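Local coordinates for hypothetical protein Cgl3021 (Corynebacterium glutamicum, PDB 2NSF) that probably catalyses the isomerization of maleylpyruvate with the thiol mycothiol as cofactor, and carries a bound zinc ion, at residues Ile185-Ala190 with Thr215-Ala220. Numbering follows the deposited sequence.
Sequences ILRTLA and TRYPAA
The methyl of A190 sits over the ring of Y217 in a CH-pi contact, and the geometry places it almost centrally. CB lies 3.6 Å from the centroid of the Y217 ring, on a line only 10° from the ring normal. A190 CB is accordingly almost equidistant from all six ring carbons, from 3.6 Å at Y217 CE1 to 4.0 Å at CG and CD2. The backbone of A190 extends the cover toward one side of the ring, with A190 C 3.7 Å from Y217 CD1. Both residues send their CB toward the opposing segment. In Y217, CG stands anti to the carbonyl carbon and beside the backbone N (chi1 -67°), and chi2 of -84° turns the ring so that one face meets the helix. The two segments bury 150 Å² between them, summed over both sides.

Within the MDMPI C-terminal domain, this contact joins helix 183-199 to strand 215-218, an outermost strand of a four-stranded mixed sheet, paired antiparallel with 206-210. The Y217 backbone hydrogen-bonds to L208 of that neighbouring strand, and its side chain touches L208 and also I235 of helix 232-239, in addition to A190 of helix 183-199.

R187, one turn before A190, borders the phenol end of the ring. Its carbonyl O approaches Y217 CE1 obliquely at 4.1 Å, and its CB comes to 4.2 Å from Y217 OH; both are loose van der Waals approaches. Beyond CB the side chain departs from the tyrosine, consistent with its polar bonds: NH1 forms a salt bridge with E183 OE2 of the same helix, and NH2 hydrogen-bonds to the carbonyl O of T22, near the N-terminal end of the modelled chain.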
loop_
_atom_site.group_PDB
_atom_site.type_symbol
_atom_site.label_atom_id
_atom_site.label_comp_id
_atom_site.label_asym_id
_atom_site.label_seq_id
_atom_site.Cartn_x
_atom_site.Cartn_y
_atom_site.Cartn_z
ATOM N N ILE A 185 6.642 8.787 2.569
ATOM C CA ILE A 185 5.651 7.730 2.426
ATOM C C ILE A 185 5.434 7.028 3.762
ATOM O O ILE A 185 4.300 6.726 4.131
ATOM C CB ILE A 185 6.072 6.719 1.339
ATOM C CG1 ILE A 185 5.917 7.376 -0.038
ATOM C CG2 ILE A 185 5.222 5.450 1.432
ATOM C CD1 ILE A 185 6.443 6.550 -1.181
ATOM N N LEU A 186 6.513 6.781 4.500
ATOM C CA LEU A 186 6.393 6.134 5.805
ATOM C C LEU A 186 5.600 7.008 6.781
ATOM O O LEU A 186 4.752 6.507 7.524
ATOM C CB LEU A 186 7.781 5.847 6.394
ATOM C CG LEU A 186 8.613 4.750 5.721
ATOM C CD1 LEU A 186 9.958 4.632 6.420
ATOM C CD2 LEU A 186 7.861 3.417 5.794
ATOM N N ARG A 187 5.876 8.311 6.783
ATOM C CA ARG A 187 5.168 9.225 7.677
ATOM C C ARG A 187 3.681 9.247 7.355
ATOM O O ARG A 187 2.841 9.268 8.257
ATOM C CB ARG A 187 5.721 10.650 7.575
ATOM C CG ARG A 187 7.106 10.842 8.176
ATOM C CD ARG A 187 7.410 12.329 8.359
ATOM N NE ARG A 187 7.237 13.079 7.117
ATOM C CZ ARG A 187 8.218 13.377 6.271
ATOM N NH1 ARG A 187 9.463 12.998 6.528
ATOM N NH2 ARG A 187 7.953 14.046 5.159
ATOM N N THR A 188 3.359 9.245 6.066
ATOM C CA THR A 188 1.961 9.266 5.651
ATOM C C THR A 188 1.272 7.956 6.032
ATOM O O THR A 188 0.102 7.956 6.423
ATOM C CB THR A 188 1.839 9.517 4.133
ATOM O OG1 THR A 188 2.535 10.729 3.800
ATOM C CG2 THR A 188 0.369 9.677 3.735
ATOM N N LEU A 189 1.994 6.842 5.933
ATOM C CA LEU A 189 1.436 5.542 6.305
ATOM C C LEU A 189 1.179 5.455 7.809
ATOM O O LEU A 189 0.149 4.934 8.244
ATOM C CB LEU A 189 2.385 4.404 5.905
ATOM C CG LEU A 189 2.448 3.983 4.438
ATOM C CD1 LEU A 189 3.563 2.945 4.253
ATOM C CD2 LEU A 189 1.097 3.405 4.018
ATOM N N ALA A 190 2.115 5.953 8.608
ATOM C CA ALA A 190 1.944 5.905 10.057
ATOM C C ALA A 190 0.680 6.656 10.456
ATOM O O ALA A 190 -0.103 6.187 11.289
ATOM C CB ALA A 190 3.155 6.513 10.748
ATOM N N THR A 215 7.617 11.810 17.420
ATOM C CA THR A 215 6.291 12.002 16.851
ATOM C C THR A 215 5.393 10.846 17.257
ATOM O O THR A 215 5.712 9.682 17.010
ATOM C CB THR A 215 6.341 12.084 15.312
ATOM O OG1 THR A 215 7.204 13.163 14.923
ATOM C CG2 THR A 215 4.946 12.331 14.742
ATOM N N ARG A 216 4.274 11.170 17.900
ATOM C CA ARG A 216 3.318 10.159 18.343
ATOM C C ARG A 216 2.206 9.988 17.312
ATOM O O ARG A 216 1.785 10.948 16.668
ATOM C CB ARG A 216 2.714 10.553 19.704
ATOM C CG ARG A 216 3.623 10.291 20.906
ATOM C CD ARG A 216 3.172 11.059 22.156
ATOM N NE ARG A 216 1.789 10.781 22.544
ATOM C CZ ARG A 216 1.421 9.960 23.525
ATOM N NH1 ARG A 216 2.331 9.312 24.244
ATOM N NH2 ARG A 216 0.133 9.788 23.790
ATOM N N TYR A 217 1.750 8.749 17.162
ATOM C CA TYR A 217 0.680 8.396 16.237
ATOM C C TYR A 217 -0.320 7.607 17.075
ATOM O O TYR A 217 -0.271 6.380 17.135
ATOM C CB TYR A 217 1.234 7.524 15.104
ATOM C CG TYR A 217 2.185 8.261 14.186
ATOM C CD1 TYR A 217 1.706 9.025 13.126
ATOM C CD2 TYR A 217 3.565 8.211 14.391
ATOM C CE1 TYR A 217 2.572 9.722 12.288
ATOM C CE2 TYR A 217 4.443 8.908 13.559
ATOM C CZ TYR A 217 3.938 9.659 12.511
ATOM O OH TYR A 217 4.790 10.345 11.675
ATOM N N PRO A 218 -1.232 8.314 17.757
ATOM C CA PRO A 218 -2.233 7.657 18.598
ATOM C C PRO A 218 -3.379 7.042 17.812
ATOM O O PRO A 218 -3.657 7.435 16.683
ATOM C CB PRO A 218 -2.713 8.788 19.500
ATOM C CG PRO A 218 -2.673 9.971 18.570
ATOM C CD PRO A 218 -1.344 9.784 17.853
ATOM N N ALA A 219 -4.037 6.073 18.432
ATOM C CA ALA A 219 -5.183 5.407 17.829
ATOM C C ALA A 219 -6.403 5.844 18.634
ATOM O O ALA A 219 -6.514 7.008 19.019
ATOM C CB ALA A 219 -5.006 3.894 17.900
ATOM N N ALA A 220 -7.319 4.922 18.900
ATOM C CA ALA A 220 -8.509 5.270 19.675
ATOM C C ALA A 220 -8.106 5.507 21.130
ATOM O O ALA A 220 -7.219 4.836 21.647
ATOM C CB ALA A 220 -9.536 4.150 19.582
#